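Local atomic coordinates of methyltransferase type 12 (Clostridium thermocellum, PDB entry 3JWG), a protein that probably methylates, as the C-terminal methyltransferase domain of Hen1, the 2'-hydroxyl of the 3'-terminal nucleotide of small RNAs, using S-adenosyl-L-methionine. Residues V108-V111 with I112-L115; L115-N118 with R119-F123. All coordinates share one frame; numbering follows the deposited sequence.

Interaction 1. Residues V108-V111 with I112-L115. With MG (magnesium ion), chain B.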
loop_
_atom_site.group_PDB
_atom_site.type_symbol
_atom_site.label_atom_id
_atom_site.label_comp_id
_atom_site.label_asym_id
_atom_site.label_seq_id
_atom_site.Cartn_x
_atom_site.Cartn_y
_atom_site.Cartn_z
ATOM N N VAL A 108 1.086 1.280 -0.046
ATOM C CA VAL A 108 0.182 1.388 -1.181
ATOM C C VAL A 108 -0.122 -0.030 -1.654
ATOM O O VAL A 108 0.659 -0.628 -2.391
ATOM C CB VAL A 108 0.872 2.176 -2.320
ATOM C CG1 VAL A 108 -0.078 2.368 -3.489
ATOM C CG2 VAL A 108 1.362 3.522 -1.785
ATOM N N ILE A 109 -1.255 -0.567 -1.216
ATOM C CA ILE A 109 -1.639 -1.928 -1.565
ATOM C C ILE A 109 -2.943 -1.947 -2.362
ATOM O O ILE A 109 -3.935 -1.355 -1.955
ATOM C CB ILE A 109 -1.808 -2.774 -0.285
ATOM C CG1 ILE A 109 -0.558 -2.631 0.586
ATOM C CG2 ILE A 109 -2.071 -4.236 -0.647
ATOM C CD1 ILE A 109 -0.678 -3.268 1.950
ATOM N N GLU A 110 -2.927 -2.624 -3.506
ATOM C CA GLU A 110 -4.101 -2.720 -4.367
ATOM C C GLU A 110 -4.658 -1.347 -4.731
ATOM O O GLU A 110 -5.855 -1.075 -4.583
ATOM C CB GLU A 110 -5.170 -3.576 -3.688
ATOM C CG GLU A 110 -4.642 -4.951 -3.295
ATOM C CD GLU A 110 -5.710 -5.863 -2.725
ATOM O OE1 GLU A 110 -6.456 -5.428 -1.819
ATOM O OE2 GLU A 110 -5.794 -7.023 -3.179
ATOM N N VAL A 111 -3.773 -0.484 -5.217
ATOM C CA VAL A 111 -4.155 0.862 -5.611
ATOM C C VAL A 111 -3.760 1.212 -7.039
ATOM O O VAL A 111 -4.624 1.493 -7.868
ATOM C CB VAL A 111 -3.512 1.945 -4.691
ATOM C CG1 VAL A 111 -3.791 3.334 -5.250
ATOM C CG2 VAL A 111 -4.058 1.844 -3.274
ATOM N N ILE A 112 -2.455 1.177 -7.329
ATOM C CA ILE A 112 -1.967 1.598 -8.639
ATOM C C ILE A 112 -2.521 0.875 -9.850
ATOM O O ILE A 112 -2.673 1.490 -10.902
ATOM C CB ILE A 112 -0.404 1.584 -8.730
ATOM C CG1 ILE A 112 0.137 0.159 -8.611
ATOM C CG2 ILE A 112 0.189 2.474 -7.654
ATOM C CD1 ILE A 112 1.625 0.065 -8.862
ATOM N N GLU A 113 -2.825 -0.414 -9.720
ATOM C CA GLU A 113 -3.357 -1.151 -10.861
ATOM C C GLU A 113 -4.784 -0.719 -11.224
ATOM O O GLU A 113 -5.326 -1.159 -12.231
ATOM C CB GLU A 113 -3.324 -2.661 -10.594
ATOM C CG GLU A 113 -4.201 -3.112 -9.438
ATOM C CD GLU A 113 -3.479 -3.099 -8.099
ATOM O OE1 GLU A 113 -2.460 -2.386 -7.959
ATOM O OE2 GLU A 113 -3.946 -3.801 -7.182
ATOM N N HIS A 114 -5.385 0.147 -10.409
ATOM C CA HIS A 114 -6.748 0.627 -10.668
ATOM C C HIS A 114 -6.804 2.065 -11.180
ATOM O O HIS A 114 -7.880 2.573 -11.488
ATOM C CB HIS A 114 -7.591 0.552 -9.391
ATOM C CG HIS A 114 -7.745 -0.830 -8.848
ATOM N ND1 HIS A 114 -8.304 -1.857 -9.577
ATOM C CD2 HIS A 114 -7.425 -1.355 -7.642
ATOM C CE1 HIS A 114 -8.324 -2.954 -8.842
ATOM N NE2 HIS A 114 -7.797 -2.677 -7.663
ATOM N N LEU A 115 -5.653 2.718 -11.277
ATOM C CA LEU A 115 -5.607 4.112 -11.711
ATOM C C LEU A 115 -5.287 4.301 -13.188
ATOM O O LEU A 115 -4.416 3.626 -13.724
ATOM C CB LEU A 115 -4.564 4.871 -10.881
ATOM C CG LEU A 115 -4.692 4.738 -9.357
ATOM C CD1 LEU A 115 -3.555 5.487 -8.667
ATOM C CD2 LEU A 115 -6.042 5.292 -8.913
HETATM MG MG MG B . -4.739 -0.834 0.169
HETATM O O HOH W 1 -2.971 0.779 0.466
HETATM O O HOH W 2 -1.010 -0.965 -5.473
HETATM O O HOH W 3 -4.205 -1.603 2.539
HETATM O O HOH W 4 -6.346 -2.774 0.504
#

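Interaction 2. Residues L115-N118 with R119-F123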
loop_
_atom_site.group_PDB
_atom_site.type_symbol
_atom_site.label_atom_id
_atom_site.label_comp_id
_atom_site.label_asym_id
_atom_site.label_seq_id
_atom_site.Cartn_x
_atom_site.Cartn_y
_atom_site.Cartn_z
ATOM N N LEU A 115 -5.653 2.718 -11.277
ATOM C CA LEU A 115 -5.607 4.112 -11.711
ATOM C C LEU A 115 -5.287 4.301 -13.188
ATOM O O LEU A 115 -4.416 3.626 -13.724
ATOM C CB LEU A 115 -4.564 4.871 -10.881
ATOM C CG LEU A 115 -4.692 4.738 -9.357
ATOM C CD1 LEU A 115 -3.555 5.487 -8.667
ATOM C CD2 LEU A 115 -6.042 5.292 -8.913
ATOM N N ASP A 116 -5.993 5.219 -13.848
ATOM C CA ASP A 116 -5.700 5.489 -15.254
ATOM C C ASP A 116 -4.463 6.382 -15.275
ATOM O O ASP A 116 -3.961 6.777 -14.220
ATOM C CB ASP A 116 -6.878 6.182 -15.963
ATOM C CG ASP A 116 -7.359 7.429 -15.242
ATOM O OD1 ASP A 116 -6.523 8.277 -14.868
ATOM O OD2 ASP A 116 -8.590 7.568 -15.060
ATOM N N GLU A 117 -3.974 6.696 -16.471
ATOM C CA GLU A 117 -2.776 7.515 -16.629
ATOM C C GLU A 117 -2.781 8.818 -15.829
ATOM O O GLU A 117 -1.814 9.114 -15.121
ATOM C CB GLU A 117 -2.549 7.825 -18.108
ATOM C CG GLU A 117 -1.196 8.446 -18.404
ATOM C CD GLU A 117 -1.001 8.755 -19.881
ATOM O OE1 GLU A 117 -1.750 9.597 -20.425
ATOM O OE2 GLU A 117 -0.098 8.152 -20.498
ATOM N N ASN A 118 -3.852 9.597 -15.940
ATOM C CA ASN A 118 -3.931 10.862 -15.213
ATOM C C ASN A 118 -3.906 10.684 -13.700
ATOM O O ASN A 118 -3.146 11.358 -13.006
ATOM C CB ASN A 118 -5.197 11.643 -15.593
ATOM C CG ASN A 118 -5.428 12.851 -14.690
ATOM O OD1 ASN A 118 -4.562 13.717 -14.560
ATOM N ND2 ASN A 118 -6.593 12.907 -14.058
ATOM N N ARG A 119 -4.741 9.788 -13.182
ATOM C CA ARG A 119 -4.787 9.576 -11.738
ATOM C C ARG A 119 -3.491 8.988 -11.186
ATOM O O ARG A 119 -3.081 9.317 -10.075
ATOM C CB ARG A 119 -5.957 8.670 -11.361
ATOM C CG ARG A 119 -7.325 9.310 -11.496
ATOM C CD ARG A 119 -8.286 8.565 -10.591
ATOM N NE ARG A 119 -9.604 8.363 -11.179
ATOM C CZ ARG A 119 -10.417 7.377 -10.817
ATOM N NH1 ARG A 119 -10.027 6.521 -9.877
ATOM N NH2 ARG A 119 -11.613 7.247 -11.384
ATOM N N LEU A 120 -2.849 8.120 -11.960
ATOM C CA LEU A 120 -1.593 7.512 -11.523
ATOM C C LEU A 120 -0.511 8.578 -11.392
ATOM O O LEU A 120 0.213 8.617 -10.400
ATOM C CB LEU A 120 -1.136 6.446 -12.518
ATOM C CG LEU A 120 0.215 5.785 -12.230
ATOM C CD1 LEU A 120 0.176 5.106 -10.859
ATOM C CD2 LEU A 120 0.532 4.771 -13.328
ATOM N N GLN A 121 -0.402 9.448 -12.393
ATOM C CA GLN A 121 0.601 10.505 -12.349
ATOM C C GLN A 121 0.336 11.437 -11.162
ATOM O O GLN A 121 1.257 11.841 -10.452
ATOM C CB GLN A 121 0.605 11.282 -13.676
ATOM C CG GLN A 121 1.201 10.472 -14.839
ATOM C CD GLN A 121 1.201 11.215 -16.169
ATOM O OE1 GLN A 121 1.730 12.322 -16.276
ATOM N NE2 GLN A 121 0.617 10.601 -17.190
ATOM N N ALA A 122 -0.931 11.765 -10.936
ATOM C CA ALA A 122 -1.293 12.628 -9.821
ATOM C C ALA A 122 -0.937 11.924 -8.506
ATOM O O ALA A 122 -0.357 12.531 -7.606
ATOM C CB ALA A 122 -2.785 12.945 -9.870
ATOM N N PHE A 123 -1.278 10.640 -8.406
ATOM C CA PHE A 123 -0.987 9.868 -7.204
ATOM C C PHE A 123 0.522 9.778 -6.936
ATOM O O PHE A 123 0.955 9.809 -5.782
ATOM C CB PHE A 123 -1.578 8.459 -7.315
ATOM C CG PHE A 123 -1.328 7.600 -6.100
ATOM C CD1 PHE A 123 -1.906 7.917 -4.875
ATOM C CD2 PHE A 123 -0.501 6.483 -6.181
ATOM C CE1 PHE A 123 -1.666 7.132 -3.742
ATOM C CE2 PHE A 123 -0.252 5.689 -5.058
ATOM C CZ PHE A 123 -0.835 6.012 -3.835
#

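Interaction 1. Residues V108-V111 with I112-L115
Val111 and Leu115 meet on the packed side of this turn, where CG1 of Val111 lies 4.0 Å from CD1 of Leu115. The CG1 methyl of Val108, in turn, touches CG2 of Ile112 at 4.2 Å, the two side chains crossing at about a right angle. The backbone closes the turn: His114 N donates to Val111 O over 3.0 Å, arriving from above the carbonyl plane, 42° out of it. Glu113 folds back over the chain. Its CG sits between backbone N and carbonyl carbon (chi1 63°) and the chain bends at chi2, which carries OE2 to 3.0 Å from Glu110 CA; OE1 accepts from Thr140 and from a water that itself accepts from Val111 N. Strand 105-109 ends here beside the end of strand 32-36, at the switch point of a Rossmann-like methyltransferase fold, and a short 3-10 turn leads toward helix 117-131. The strand end has a watered side: Ile109 O binds the magnesium ion at 2.3 Å, three waters and Gly37 O being further ligands, and one of these waters accepts from Ile109 N. Looser is the exposed Glu110, which leads away to a salt bridge with Arg17. Also exposed, the His114 ring presents its edge to Glu110 O, 3.4 Å from CD2.

Interaction 2. Residues L115-N118 with R119-F123
Asp116 and Arg119 cross at about a right angle at the start of helix 117-131, and the bond between them is made by the backbone of one and the side chain of the other. Asp116 is the N-cap: with CG held between its own backbone N and carbonyl carbon (chi1 53°), OD1 turns back over the first turn and accepts Arg119 N at 2.9 Å. The N-H...O angle is 178°, so the bond is almost straight, and the donor meets OD1 nearly along its C-O axis. The second oxygen has a different role. OD2 stands 4.1 Å from Arg119 NE and sits off the plane of the guanidinium, to which the carboxylate is turned by 72°, so the two attract only as charges at a distance. The negative charge of Asp116 at the helix N-terminus would probably also interact favourably with the helix dipole.

The helix so capped is the connection of a beta-alpha-beta unit, running between strands 105-109 and 135-141, and its backbone ladder opens with Leu120 N donating to Asp116 O. On its inward side Leu115, just ahead of the cap, crosses Phe123 at about a right angle, bringing CD1 to 3.8 Å from Phe123 CB, with the ring's CG 4.0 Å away, met obliquely. Its CB meets Leu120 CB at 4.1 Å, and Leu120 continues onto Ile112 and Trp166.

Glu117 and Gln121, on the exposed side, run alongside one another in the same direction. Gln121 CG rests against Glu117 O at 3.3 Å, while the carboxylate and amide planes are turned steeply against each other.

Interactions 1 and 2 are consecutive along the chain and share Leu115, their centres lying about 10 Å apart. The first covers the end of strand 105-109 and the turn after it; the second covers the opening turns of helix 117-131, which leads on to strand 135-141 in the same sheet. They also touch in space: Val108 CG1 packs on Phe123 CE2 at 3.7 Å, and Ile112 CG2 on Leu120 CD1 at 4.1 Å, joining helix to strand end. The magnesium ion belongs to interaction 1, with the side chain of Phe123 about 9 Å from it, so one short run of chain takes the protein from its metal site to the helix flanking the sheet.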